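Local atomic coordinates of 373aa long hypothetical citrate synthase (Sulfolobus tokodaii, PDB entry 1VGP), a protein that belongs to the citrate synthase family and builds a two-chain assembly from mainly helical subunits, its own function not being established. Residues 287-292 and 309-314; 218-223 and 315-320; 226-231 and 236-241; 250-255 and 295-300. One frame throughout, in Å; residues are numbered along the deposited sequence.

Interaction 1: 287-292 and 309-314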
loop_
_atom_site.group_PDB
_atom_site.type_symbol
_atom_site.label_atom_id
_atom_site.label_comp_id
_atom_site.label_asym_id
_atom_site.label_seq_id
_atom_site.Cartn_x
_atom_site.Cartn_y
_atom_site.Cartn_z
ATOM N N GLN A 287 34.215 0.752 -18.793
ATOM C CA GLN A 287 34.685 0.546 -20.157
ATOM C C GLN A 287 33.780 -0.413 -20.917
ATOM O O GLN A 287 33.481 -0.181 -22.087
ATOM C CB GLN A 287 36.115 0.011 -20.155
ATOM C CG GLN A 287 37.096 0.857 -19.365
ATOM C CD GLN A 287 38.545 0.538 -19.700
ATOM O OE1 GLN A 287 39.132 1.149 -20.586
ATOM N NE2 GLN A 287 39.124 -0.425 -18.988
ATOM N N ILE A 288 33.354 -1.488 -20.250
ATOM C CA ILE A 288 32.332 -2.400 -20.783
ATOM C C ILE A 288 31.126 -1.595 -21.237
ATOM O O ILE A 288 30.633 -1.749 -22.356
ATOM C CB ILE A 288 31.807 -3.400 -19.710
ATOM C CG1 ILE A 288 32.964 -4.154 -19.036
ATOM C CG2 ILE A 288 30.826 -4.374 -20.347
ATOM C CD1 ILE A 288 33.740 -5.019 -19.953
ATOM N N ALA A 289 30.655 -0.738 -20.337
ATOM C CA ALA A 289 29.401 -0.012 -20.502
ATOM C C ALA A 289 29.431 0.935 -21.708
ATOM O O ALA A 289 28.451 1.050 -22.449
ATOM C CB ALA A 289 29.099 0.765 -19.223
ATOM N N GLU A 290 30.553 1.612 -21.911
ATOM C CA GLU A 290 30.676 2.478 -23.072
ATOM C C GLU A 290 30.607 1.663 -24.352
ATOM O O GLU A 290 29.876 2.007 -25.279
ATOM C CB GLU A 290 31.986 3.265 -23.017
ATOM C CG GLU A 290 31.762 4.734 -22.720
ATOM C CD GLU A 290 33.035 5.457 -22.349
ATOM O OE1 GLU A 290 32.938 6.578 -21.787
ATOM O OE2 GLU A 290 34.128 4.907 -22.622
ATOM N N LYS A 291 31.359 0.572 -24.387
ATOM C CA LYS A 291 31.305 -0.358 -25.503
ATOM C C LYS A 291 29.882 -0.838 -25.792
ATOM O O LYS A 291 29.457 -0.895 -26.952
ATOM C CB LYS A 291 32.207 -1.554 -25.214
ATOM C CG LYS A 291 33.592 -1.415 -25.786
ATOM C CD LYS A 291 33.640 -1.937 -27.205
ATOM C CE LYS A 291 34.769 -1.278 -27.972
ATOM N NZ LYS A 291 34.785 0.205 -27.734
ATOM N N VAL A 292 29.151 -1.186 -24.739
ATOM C CA VAL A 292 27.757 -1.598 -24.884
ATOM C C VAL A 292 26.890 -0.432 -25.360
ATOM O O VAL A 292 26.033 -0.616 -26.223
ATOM C CB VAL A 292 27.196 -2.131 -23.546
ATOM C CG1 VAL A 292 25.744 -2.526 -23.710
ATOM C CG2 VAL A 292 28.011 -3.316 -23.088
ATOM N N VAL A 309 18.250 5.809 -17.552
ATOM C CA VAL A 309 18.941 6.132 -16.315
ATOM C C VAL A 309 19.538 4.903 -15.626
ATOM O O VAL A 309 20.634 4.980 -15.080
ATOM C CB VAL A 309 18.005 6.865 -15.333
ATOM C CG1 VAL A 309 16.914 5.933 -14.856
ATOM C CG2 VAL A 309 18.806 7.400 -14.161
ATOM N N ASP A 310 18.825 3.779 -15.658
ATOM C CA ASP A 310 19.294 2.549 -15.013
ATOM C C ASP A 310 20.639 2.089 -15.556
ATOM O O ASP A 310 21.417 1.443 -14.855
ATOM C CB ASP A 310 18.284 1.408 -15.198
ATOM C CG ASP A 310 16.926 1.717 -14.578
ATOM O OD1 ASP A 310 15.913 1.194 -15.097
ATOM O OD2 ASP A 310 16.870 2.481 -13.584
ATOM N N PHE A 311 20.910 2.421 -16.811
ATOM C CA PHE A 311 22.136 1.993 -17.473
ATOM C C PHE A 311 23.385 2.512 -16.769
ATOM O O PHE A 311 24.394 1.823 -16.705
ATOM C CB PHE A 311 22.130 2.465 -18.923
ATOM C CG PHE A 311 23.261 1.921 -19.740
ATOM C CD1 PHE A 311 24.438 2.645 -19.884
ATOM C CD2 PHE A 311 23.151 0.684 -20.368
ATOM C CE1 PHE A 311 25.497 2.152 -20.650
ATOM C CE2 PHE A 311 24.208 0.178 -21.136
ATOM C CZ PHE A 311 25.383 0.918 -21.276
ATOM N N PHE A 312 23.323 3.725 -16.242
ATOM C CA PHE A 312 24.461 4.263 -15.526
ATOM C C PHE A 312 24.242 4.278 -14.021
ATOM O O PHE A 312 25.204 4.223 -13.252
ATOM C CB PHE A 312 24.784 5.674 -16.014
ATOM C CG PHE A 312 25.277 5.725 -17.431
ATOM C CD1 PHE A 312 24.495 6.305 -18.431
ATOM C CD2 PHE A 312 26.528 5.218 -17.769
ATOM C CE1 PHE A 312 24.951 6.381 -19.741
ATOM C CE2 PHE A 312 26.993 5.288 -19.071
ATOM C CZ PHE A 312 26.204 5.873 -20.062
ATOM N N SER A 313 22.989 4.350 -13.588
ATOM C CA SER A 313 22.711 4.492 -12.161
ATOM C C SER A 313 23.254 3.303 -11.357
ATOM O O SER A 313 23.606 3.445 -10.182
ATOM C CB SER A 313 21.201 4.663 -11.920
ATOM O OG SER A 313 20.524 3.422 -11.919
ATOM N N SER A 314 23.345 2.139 -11.994
ATOM C CA SER A 314 23.815 0.947 -11.296
ATOM C C SER A 314 25.339 0.883 -11.181
ATOM O O SER A 314 25.873 0.263 -10.261
ATOM C CB SER A 314 23.292 -0.312 -11.993
ATOM O OG SER A 314 23.455 -0.229 -13.395
#
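This is a buried, apolar helix-to-helix contact made by one aromatic ring: F311, on helix 309-319, points its ring end-on at A289 and V292 of helix 281-300. With CG anti to the backbone N (chi1 -172°), F311 holds its ring straight out from its own helix, so that the far rim does the touching. F311 CZ comes within 3.3 Å of A289 O, which lies in the plane of the ring at its edge. On the same helix, the methyl A289 CB sits 4.1 Å from F311 CE1. V292 CG1, anti to its own backbone N, approaches the edge at F311 CE2, 4.0 Å away. A289 and V292 are three residues apart, and the ring thus meets a single face of their helix. In this mostly helical citrate synthase fold the two helices follow each other in the chain, and F226 of helix 221-228 packs edge-to-face with F311 beside them. F311 CD1 lies over the centre of the F312 ring, 3.6 Å above its plane. A turn further on, S314 OG donates to D310 O at 3.0 Å, while D310 OD1 takes a hydrogen bond from N219 ND2.

Interaction 2: 218-223 and 315-320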
loop_
_atom_site.group_PDB
_atom_site.type_symbol
_atom_site.label_atom_id
_atom_site.label_comp_id
_atom_site.label_asym_id
_atom_site.label_seq_id
_atom_site.Cartn_x
_atom_site.Cartn_y
_atom_site.Cartn_z
ATOM N N ALA A 218 14.186 0.989 -11.823
ATOM C CA ALA A 218 14.737 0.246 -10.686
ATOM C C ALA A 218 15.125 -1.150 -11.111
ATOM O O ALA A 218 14.678 -2.132 -10.518
ATOM C CB ALA A 218 13.727 0.190 -9.535
ATOM N N ASN A 219 15.952 -1.246 -12.146
ATOM C CA ASN A 219 16.250 -2.541 -12.733
ATOM C C ASN A 219 17.580 -3.062 -12.253
ATOM O O ASN A 219 17.636 -4.055 -11.521
ATOM C CB ASN A 219 16.213 -2.429 -14.254
ATOM C CG ASN A 219 14.799 -2.417 -14.791
ATOM O OD1 ASN A 219 14.003 -3.304 -14.492
ATOM N ND2 ASN A 219 14.473 -1.394 -15.586
ATOM N N TYR A 220 18.658 -2.392 -12.654
ATOM C CA TYR A 220 19.990 -2.685 -12.104
ATOM C C TYR A 220 20.487 -4.067 -12.513
ATOM O O TYR A 220 21.441 -4.589 -11.939
ATOM C CB TYR A 220 19.942 -2.559 -10.580
ATOM C CG TYR A 220 19.297 -1.271 -10.143
ATOM C CD1 TYR A 220 18.169 -1.276 -9.327
ATOM C CD2 TYR A 220 19.786 -0.043 -10.589
ATOM C CE1 TYR A 220 17.538 -0.085 -8.969
ATOM C CE2 TYR A 220 19.169 1.146 -10.241
ATOM C CZ TYR A 220 18.045 1.123 -9.433
ATOM O OH TYR A 220 17.424 2.300 -9.101
ATOM N N GLU A 221 19.837 -4.643 -13.521
ATOM C CA GLU A 221 20.323 -5.861 -14.149
ATOM C C GLU A 221 21.496 -5.502 -15.052
ATOM O O GLU A 221 22.257 -6.372 -15.479
ATOM C CB GLU A 221 19.197 -6.509 -14.960
ATOM C CG GLU A 221 18.340 -7.479 -14.157
ATOM C CD GLU A 221 18.927 -8.885 -14.125
ATOM O OE1 GLU A 221 18.611 -9.648 -13.182
ATOM O OE2 GLU A 221 19.701 -9.225 -15.047
ATOM N N ALA A 222 21.638 -4.204 -15.316
ATOM C CA ALA A 222 22.699 -3.662 -16.158
ATOM C C ALA A 222 24.089 -3.882 -15.578
ATOM O O ALA A 222 25.024 -4.216 -16.310
ATOM C CB ALA A 222 22.473 -2.174 -16.391
ATOM N N LEU A 223 24.227 -3.682 -14.268
ATOM C CA LEU A 223 25.483 -3.957 -13.574
ATOM C C LEU A 223 25.864 -5.422 -13.745
ATOM O O LEU A 223 27.030 -5.751 -13.968
ATOM C CB LEU A 223 25.347 -3.647 -12.082
ATOM C CG LEU A 223 26.540 -3.029 -11.341
ATOM C CD1 LEU A 223 26.545 -3.557 -9.916
ATOM C CD2 LEU A 223 27.848 -3.351 -12.032
ATOM N N ILE A 315 26.046 1.516 -12.110
ATOM C CA ILE A 315 27.481 1.690 -11.931
ATOM C C ILE A 315 27.717 2.660 -10.779
ATOM O O ILE A 315 28.539 2.404 -9.897
ATOM C CB ILE A 315 28.154 2.241 -13.208
ATOM C CG1 ILE A 315 28.259 1.133 -14.257
ATOM C CG2 ILE A 315 29.560 2.743 -12.891
ATOM C CD1 ILE A 315 28.800 1.599 -15.593
ATOM N N VAL A 316 26.985 3.771 -10.794
ATOM C CA VAL A 316 27.153 4.815 -9.796
ATOM C C VAL A 316 26.867 4.311 -8.379
ATOM O O VAL A 316 27.719 4.413 -7.493
ATOM C CB VAL A 316 26.227 6.013 -10.100
ATOM C CG1 VAL A 316 26.143 6.946 -8.885
ATOM C CG2 VAL A 316 26.746 6.758 -11.328
ATOM N N PHE A 317 25.671 3.765 -8.174
ATOM C CA PHE A 317 25.300 3.200 -6.886
ATOM C C PHE A 317 26.394 2.247 -6.393
ATOM O O PHE A 317 26.722 2.199 -5.203
ATOM C CB PHE A 317 23.964 2.457 -7.001
ATOM C CG PHE A 317 22.756 3.363 -7.070
ATOM C CD1 PHE A 317 22.746 4.599 -6.430
ATOM C CD2 PHE A 317 21.617 2.969 -7.768
ATOM C CE1 PHE A 317 21.621 5.437 -6.480
ATOM C CE2 PHE A 317 20.491 3.795 -7.825
ATOM C CZ PHE A 317 20.492 5.030 -7.182
ATOM N N TYR A 318 26.956 1.485 -7.324
ATOM C CA TYR A 318 28.014 0.536 -7.020
ATOM C C TYR A 318 29.256 1.300 -6.562
ATOM O O TYR A 318 29.746 1.084 -5.457
ATOM C CB TYR A 318 28.311 -0.291 -8.271
ATOM C CG TYR A 318 29.130 -1.546 -8.047
ATOM C CD1 TYR A 318 30.372 -1.700 -8.667
ATOM C CD2 TYR A 318 28.653 -2.597 -7.254
ATOM C CE1 TYR A 318 31.118 -2.860 -8.513
ATOM C CE2 TYR A 318 29.392 -3.767 -7.091
ATOM C CZ TYR A 318 30.624 -3.892 -7.725
ATOM O OH TYR A 318 31.384 -5.036 -7.593
ATOM N N SER A 319 29.745 2.212 -7.397
ATOM C CA SER A 319 30.904 3.016 -7.033
ATOM C C SER A 319 30.733 3.719 -5.702
ATOM O O SER A 319 31.717 4.016 -5.028
ATOM C CB SER A 319 31.188 4.066 -8.097
ATOM O OG SER A 319 30.991 3.527 -9.382
ATOM N N LEU A 320 29.493 4.010 -5.328
ATOM C CA LEU A 320 29.247 4.824 -4.147
ATOM C C LEU A 320 29.162 3.960 -2.885
ATOM O O LEU A 320 28.939 4.469 -1.784
ATOM C CB LEU A 320 27.956 5.631 -4.331
ATOM C CG LEU A 320 28.084 6.840 -5.257
ATOM C CD1 LEU A 320 26.753 7.555 -5.384
ATOM C CD2 LEU A 320 29.128 7.791 -4.703
#
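L223 lays its methyl CD1 over one face of the Y318 ring, a CH-pi contact with CD1 4.0 Å from the ring centroid and 30° off the normal. The methyl is displaced from the middle, nearest Y318 CD2 at 3.5 Å, and the two side chains cross at about a right angle. Y318 CG stands anti to the backbone N (chi1 -165°), which swings the ring out so that one face meets L223. Beyond the methyl, Y318 OH is hydrogen-bonded to K227 NZ, one turn further along the helix that carries L223, so the tyrosine is held to that helix by its hydroxyl as well as by its face. The second meeting is between aromatic rings. Y220 and F317 lie obliquely, their planes 64° apart, and Y220 OH comes to 3.6 Å from F317 CE2, near the plane of the phenylalanine at its edge. F327, at the start of helix 327-346, meets both rings and stands edge-to-face to Y220. Within 315-320 the carbonyl I315 O accepts twice, from S319 N at 2.8 Å and from S319 OG at 2.7 Å, the hydroxyl coming in from above the carbonyl plane. Apolar and aromatic side chains thus join the start of helix 221-228 and the residue before it to the end of helix 309-319, buried packing of the kind that builds the largely helical citrate synthase fold.

Interaction 3: 226-231 and 236-241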
loop_
_atom_site.group_PDB
_atom_site.type_symbol
_atom_site.label_atom_id
_atom_site.label_comp_id
_atom_site.label_asym_id
_atom_site.label_seq_id
_atom_site.Cartn_x
_atom_site.Cartn_y
_atom_site.Cartn_z
ATOM N N PHE A 226 27.180 -5.974 -17.301
ATOM C CA PHE A 226 28.567 -5.529 -17.415
ATOM C C PHE A 226 29.495 -6.553 -16.764
ATOM O O PHE A 226 30.602 -6.788 -17.234
ATOM C CB PHE A 226 28.772 -4.171 -16.735
ATOM C CG PHE A 226 27.896 -3.076 -17.268
ATOM C CD1 PHE A 226 27.535 -3.042 -18.610
ATOM C CD2 PHE A 226 27.430 -2.072 -16.419
ATOM C CE1 PHE A 226 26.723 -2.023 -19.099
ATOM C CE2 PHE A 226 26.620 -1.052 -16.896
ATOM C CZ PHE A 226 26.263 -1.028 -18.241
ATOM N N LYS A 227 29.038 -7.146 -15.668
ATOM C CA LYS A 227 29.856 -8.096 -14.941
ATOM C C LYS A 227 30.108 -9.353 -15.766
ATOM O O LYS A 227 31.250 -9.795 -15.891
ATOM C CB LYS A 227 29.195 -8.458 -13.603
ATOM C CG LYS A 227 29.570 -7.509 -12.449
ATOM C CD LYS A 227 28.593 -7.610 -11.276
ATOM C CE LYS A 227 29.065 -6.798 -10.074
ATOM N NZ LYS A 227 30.521 -6.990 -9.815
ATOM N N GLU A 228 29.055 -9.926 -16.350
ATOM C CA GLU A 228 29.229 -11.184 -17.058
ATOM C C GLU A 228 29.902 -11.046 -18.421
ATOM O O GLU A 228 30.608 -11.954 -18.854
ATOM C CB GLU A 228 27.899 -11.937 -17.173
ATOM C CG GLU A 228 26.772 -11.231 -17.880
ATOM C CD GLU A 228 25.461 -11.994 -17.744
ATOM O OE1 GLU A 228 25.038 -12.259 -16.593
ATOM O OE2 GLU A 228 24.850 -12.333 -18.784
ATOM N N ILE A 229 29.716 -9.914 -19.093
ATOM C CA ILE A 229 30.665 -9.532 -20.143
ATOM C C ILE A 229 32.000 -9.292 -19.460
ATOM O O ILE A 229 32.140 -8.357 -18.681
ATOM C CB ILE A 229 30.256 -8.234 -20.856
ATOM C CG1 ILE A 229 28.772 -8.273 -21.243
ATOM C CG2 ILE A 229 31.120 -8.035 -22.089
ATOM C CD1 ILE A 229 28.228 -6.944 -21.730
ATOM N N GLY A 230 32.990 -10.126 -19.736
ATOM C CA GLY A 230 34.200 -10.055 -18.930
ATOM C C GLY A 230 35.090 -8.865 -19.256
ATOM O O GLY A 230 35.198 -7.916 -18.484
ATOM N N SER A 231 35.749 -8.948 -20.405
ATOM C CA SER A 231 36.491 -7.837 -20.962
ATOM C C SER A 231 35.513 -6.990 -21.771
ATOM O O SER A 231 34.365 -7.373 -21.968
ATOM C CB SER A 231 37.597 -8.378 -21.888
ATOM O OG SER A 231 38.725 -7.524 -21.905
ATOM N N ASN A 236 30.817 -7.072 -27.859
ATOM C CA ASN A 236 30.089 -7.170 -29.120
ATOM C C ASN A 236 29.505 -8.550 -29.434
ATOM O O ASN A 236 28.406 -8.618 -29.979
ATOM C CB ASN A 236 30.960 -6.697 -30.278
ATOM C CG ASN A 236 31.000 -5.181 -30.384
ATOM O OD1 ASN A 236 30.507 -4.473 -29.504
ATOM N ND2 ASN A 236 31.589 -4.676 -31.458
ATOM N N ASP A 237 30.200 -9.645 -29.112
ATOM C CA ASP A 237 29.599 -10.962 -29.346
ATOM C C ASP A 237 28.453 -11.152 -28.371
ATOM O O ASP A 237 27.414 -11.709 -28.722
ATOM C CB ASP A 237 30.599 -12.105 -29.146
ATOM C CG ASP A 237 31.684 -12.147 -30.216
ATOM O OD1 ASP A 237 31.374 -11.963 -31.412
ATOM O OD2 ASP A 237 32.863 -12.375 -29.844
ATOM N N TYR A 238 28.655 -10.690 -27.143
ATOM C CA TYR A 238 27.651 -10.827 -26.099
ATOM C C TYR A 238 26.345 -10.161 -26.540
ATOM O O TYR A 238 25.295 -10.799 -26.570
ATOM C CB TYR A 238 28.160 -10.196 -24.795
ATOM C CG TYR A 238 27.184 -10.242 -23.639
ATOM C CD1 TYR A 238 27.238 -11.262 -22.693
ATOM C CD2 TYR A 238 26.199 -9.260 -23.491
ATOM C CE1 TYR A 238 26.333 -11.308 -21.625
ATOM C CE2 TYR A 238 25.295 -9.298 -22.434
ATOM C CZ TYR A 238 25.365 -10.324 -21.505
ATOM O OH TYR A 238 24.453 -10.366 -20.464
ATOM N N ILE A 239 26.424 -8.882 -26.898
ATOM C CA ILE A 239 25.236 -8.108 -27.212
ATOM C C ILE A 239 24.597 -8.598 -28.500
ATOM O O ILE A 239 23.370 -8.719 -28.597
ATOM C CB ILE A 239 25.566 -6.604 -27.336
ATOM C CG1 ILE A 239 25.407 -5.933 -25.971
ATOM C CG2 ILE A 239 24.633 -5.928 -28.327
ATOM C CD1 ILE A 239 26.668 -5.902 -25.177
ATOM N N LEU A 240 25.425 -8.882 -29.497
ATOM C CA LEU A 240 24.909 -9.336 -30.776
ATOM C C LEU A 240 24.274 -10.703 -30.616
ATOM O O LEU A 240 23.271 -11.021 -31.262
ATOM C CB LEU A 240 26.033 -9.373 -31.820
ATOM C CG LEU A 240 25.985 -8.278 -32.904
ATOM C CD1 LEU A 240 25.165 -7.072 -32.438
ATOM C CD2 LEU A 240 27.389 -7.858 -33.249
ATOM N N ASN A 241 24.832 -11.515 -29.730
ATOM C CA ASN A 241 24.203 -12.785 -29.425
ATOM C C ASN A 241 22.837 -12.563 -28.792
ATOM O O ASN A 241 21.874 -13.272 -29.086
ATOM C CB ASN A 241 25.069 -13.605 -28.482
ATOM C CG ASN A 241 24.495 -14.990 -28.253
ATOM O OD1 ASN A 241 24.021 -15.308 -27.162
ATOM N ND2 ASN A 241 24.511 -15.818 -29.303
#
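Y238 meets both E228 and I229 where two consecutive helices of the citrate synthase fold, 221-228 and 235-244, are joined by a short connection. One polar bond spans the pair: Y238 OH donates to E228 OE2 at 2.6 Å. The oxygen lies in the plane of the tyrosine ring at its edge, but the hydroxyl reaches it from above the carboxylate plane, 46° out, and the two flat groups are turned 80° against each other. E228 gets there by placing CG between its backbone N and carbonyl carbon and running extended beyond it. Its other oxygen, OE1, forms a salt bridge with K224, so the carboxylate is held at both oxygens, and the lysine probably favours the charged form of the carboxylate. The remainder is apolar. I229, the first residue to leave helical geometry after helix 221-228, sets CG1 over the centre of the Y238 ring in a CH-pi contact, 3.5 Å from the centroid and 12° off the normal. Its CD1 follows over the CD2 rim of the ring, 3.5 Å from Y238 CD2. Y238 CG, anti to the backbone N, carries the ring across to this isoleucine while the hydroxyl end stays with the glutamate. Past the ring, the same branch of I229 reaches the next residue of helix 235-244, its CD1 meeting I239 CD1 at 3.9 Å.

Interaction 4: 250-255 and 295-300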
loop_
_atom_site.group_PDB
_atom_site.type_symbol
_atom_site.label_atom_id
_atom_site.label_comp_id
_atom_site.label_asym_id
_atom_site.label_seq_id
_atom_site.Cartn_x
_atom_site.Cartn_y
_atom_site.Cartn_z
ATOM N N MET A 250 19.788 -4.715 -21.119
ATOM C CA MET A 250 19.547 -4.037 -19.848
ATOM C C MET A 250 20.012 -2.595 -19.894
ATOM O O MET A 250 21.101 -2.298 -20.388
ATOM C CB MET A 250 20.268 -4.771 -18.718
ATOM C CG MET A 250 20.078 -6.276 -18.748
ATOM S SD MET A 250 18.334 -6.736 -18.711
ATOM C CE MET A 250 18.460 -8.360 -17.953
ATOM N N GLY A 251 19.176 -1.701 -19.376
ATOM C CA GLY A 251 19.508 -0.288 -19.359
ATOM C C GLY A 251 19.198 0.408 -20.669
ATOM O O GLY A 251 19.616 1.547 -20.894
ATOM N N PHE A 252 18.469 -0.271 -21.545
ATOM C CA PHE A 252 18.038 0.347 -22.789
ATOM C C PHE A 252 16.526 0.370 -22.879
ATOM O O PHE A 252 15.845 -0.358 -22.165
ATOM C CB PHE A 252 18.604 -0.407 -23.979
ATOM C CG PHE A 252 19.923 0.123 -24.458
ATOM C CD1 PHE A 252 20.007 0.843 -25.647
ATOM C CD2 PHE A 252 21.088 -0.119 -23.735
ATOM C CE1 PHE A 252 21.239 1.314 -26.107
ATOM C CE2 PHE A 252 22.332 0.350 -24.187
ATOM C CZ PHE A 252 22.411 1.066 -25.372
ATOM N N GLY A 253 16.004 1.209 -23.763
ATOM C CA GLY A 253 14.572 1.263 -23.969
ATOM C C GLY A 253 13.860 1.996 -22.855
ATOM O O GLY A 253 14.369 2.094 -21.740
ATOM N N HIS A 254 12.680 2.525 -23.156
ATOM C CA HIS A 254 11.892 3.226 -22.158
ATOM C C HIS A 254 10.458 3.480 -22.608
ATOM O O HIS A 254 10.203 3.812 -23.763
ATOM C CB HIS A 254 12.555 4.551 -21.792
ATOM C CG HIS A 254 11.993 5.173 -20.556
ATOM N ND1 HIS A 254 10.875 5.979 -20.576
ATOM C CD2 HIS A 254 12.376 5.085 -19.263
ATOM C CE1 HIS A 254 10.594 6.360 -19.343
ATOM N NE2 HIS A 254 11.487 5.833 -18.527
ATOM N N ARG A 255 9.531 3.326 -21.669
ATOM C CA ARG A 255 8.110 3.426 -21.954
ATOM C C ARG A 255 7.721 4.789 -22.521
ATOM O O ARG A 255 6.768 4.892 -23.289
ATOM C CB ARG A 255 7.310 3.165 -20.675
ATOM C CG ARG A 255 5.887 2.720 -20.911
ATOM C CD ARG A 255 5.358 1.968 -19.705
ATOM N NE ARG A 255 5.351 2.803 -18.511
ATOM C CZ ARG A 255 4.445 3.747 -18.269
ATOM N NH1 ARG A 255 4.515 4.462 -17.147
ATOM N NH2 ARG A 255 3.471 3.971 -19.149
ATOM N N ILE A 295 27.597 0.071 -29.295
ATOM C CA ILE A 295 26.987 -0.894 -30.209
ATOM C C ILE A 295 25.477 -0.944 -29.984
ATOM O O ILE A 295 24.703 -1.180 -30.923
ATOM C CB ILE A 295 27.587 -2.321 -30.016
ATOM C CG1 ILE A 295 27.030 -3.276 -31.077
ATOM C CG2 ILE A 295 27.261 -2.842 -28.620
ATOM C CD1 ILE A 295 27.832 -4.556 -31.230
ATOM N N GLY A 296 25.069 -0.713 -28.739
ATOM C CA GLY A 296 23.655 -0.684 -28.419
ATOM C C GLY A 296 22.922 0.412 -29.163
ATOM O O GLY A 296 21.901 0.154 -29.811
ATOM N N ILE A 297 23.437 1.636 -29.074
ATOM C CA ILE A 297 22.861 2.752 -29.823
ATOM C C ILE A 297 22.859 2.479 -31.337
ATOM O O ILE A 297 21.886 2.779 -32.030
ATOM C CB ILE A 297 23.623 4.070 -29.530
ATOM C CG1 ILE A 297 23.379 4.495 -28.076
ATOM C CG2 ILE A 297 23.162 5.161 -30.470
ATOM C CD1 ILE A 297 24.192 5.700 -27.650
ATOM N N LYS A 298 23.948 1.895 -31.831
ATOM C CA LYS A 298 24.071 1.575 -33.246
ATOM C C LYS A 298 22.908 0.711 -33.716
ATOM O O LYS A 298 22.173 1.097 -34.624
ATOM C CB LYS A 298 25.394 0.858 -33.508
ATOM C CG LYS A 298 25.679 0.541 -34.973
ATOM C CD LYS A 298 26.805 -0.485 -35.080
ATOM C CE LYS A 298 27.086 -0.891 -36.515
ATOM N NZ LYS A 298 28.453 -0.483 -36.937
ATOM N N TYR A 299 22.729 -0.451 -33.095
ATOM C CA TYR A 299 21.703 -1.396 -33.537
ATOM C C TYR A 299 20.282 -1.047 -33.112
ATOM O O TYR A 299 19.328 -1.295 -33.852
ATOM C CB TYR A 299 22.038 -2.809 -33.050
ATOM C CG TYR A 299 23.014 -3.523 -33.954
ATOM C CD1 TYR A 299 22.567 -4.427 -34.913
ATOM C CD2 TYR A 299 24.380 -3.267 -33.872
ATOM C CE1 TYR A 299 23.464 -5.058 -35.768
ATOM C CE2 TYR A 299 25.280 -3.889 -34.718
ATOM C CZ TYR A 299 24.819 -4.783 -35.660
ATOM O OH TYR A 299 25.712 -5.416 -36.493
ATOM N N LEU A 300 20.131 -0.469 -31.926
ATOM C CA LEU A 300 18.806 -0.252 -31.352
ATOM C C LEU A 300 18.319 1.172 -31.534
ATOM O O LEU A 300 17.112 1.433 -31.538
ATOM C CB LEU A 300 18.829 -0.600 -29.866
ATOM C CG LEU A 300 18.627 -2.076 -29.516
ATOM C CD1 LEU A 300 19.434 -2.951 -30.457
ATOM C CD2 LEU A 300 19.053 -2.297 -28.072
#
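F252 drives its ring into helix 281-300 at G296, and its closest approaches there are to backbone atoms. F252 CE1 lies 3.6 Å from G296 C and 3.7 Å from I297 N, while F252 CZ comes to 3.7 Å from G296 CA. G296 has no side chain, and the ring occupies the side of the helix toward which a beta carbon there would point; this close approach to the main chain goes with that bareness. Side chains add a looser apolar layer. F252 CD1 touches the methyl L300 CD2 at 4.1 Å, the two side chains crossing at a slant, and I297 CG1 stands 4.3 Å from F252 CE1. L300 CG, anti to the carbonyl carbon (chi1 -85°), puts CD2 against the ring. Polar atoms take part on the loop side: M250 O lies in the plane of the F252 ring at its edge, and G251 and G253, each with positive phi, flank the phenylalanine and hydrogen-bond through their backbones to N308 and Y306, respectively. F252 belongs to the loop between helices 235-244 and 262-278, and plugs it against the last turns of helix 281-300, with F311 of helix 309-319 meeting its ring at about 90° and helix 235-244 packing on L300 through L243.

Overall arrangement
From the N terminus, 218-223 comes first and opens the longest loop, which only 315-320 closes; interaction 2 therefore encloses the other three. Within it, interaction 3 is the short-range contact, closed by 236-241 soon after it opens at 226-231. Next, 250-255 opens interaction 4 and 287-292 opens interaction 1; 295-300 and 309-314 then close them in that order, so these two cross, sharing helix 281-300. Interactions 1 and 2 share helix 309-319, and interactions 2 and 3 share helix 221-228. Together they tie helices 221-228, 235-244, 281-300 and 309-319, with the loop at 250-255, into one packed part of the subunit.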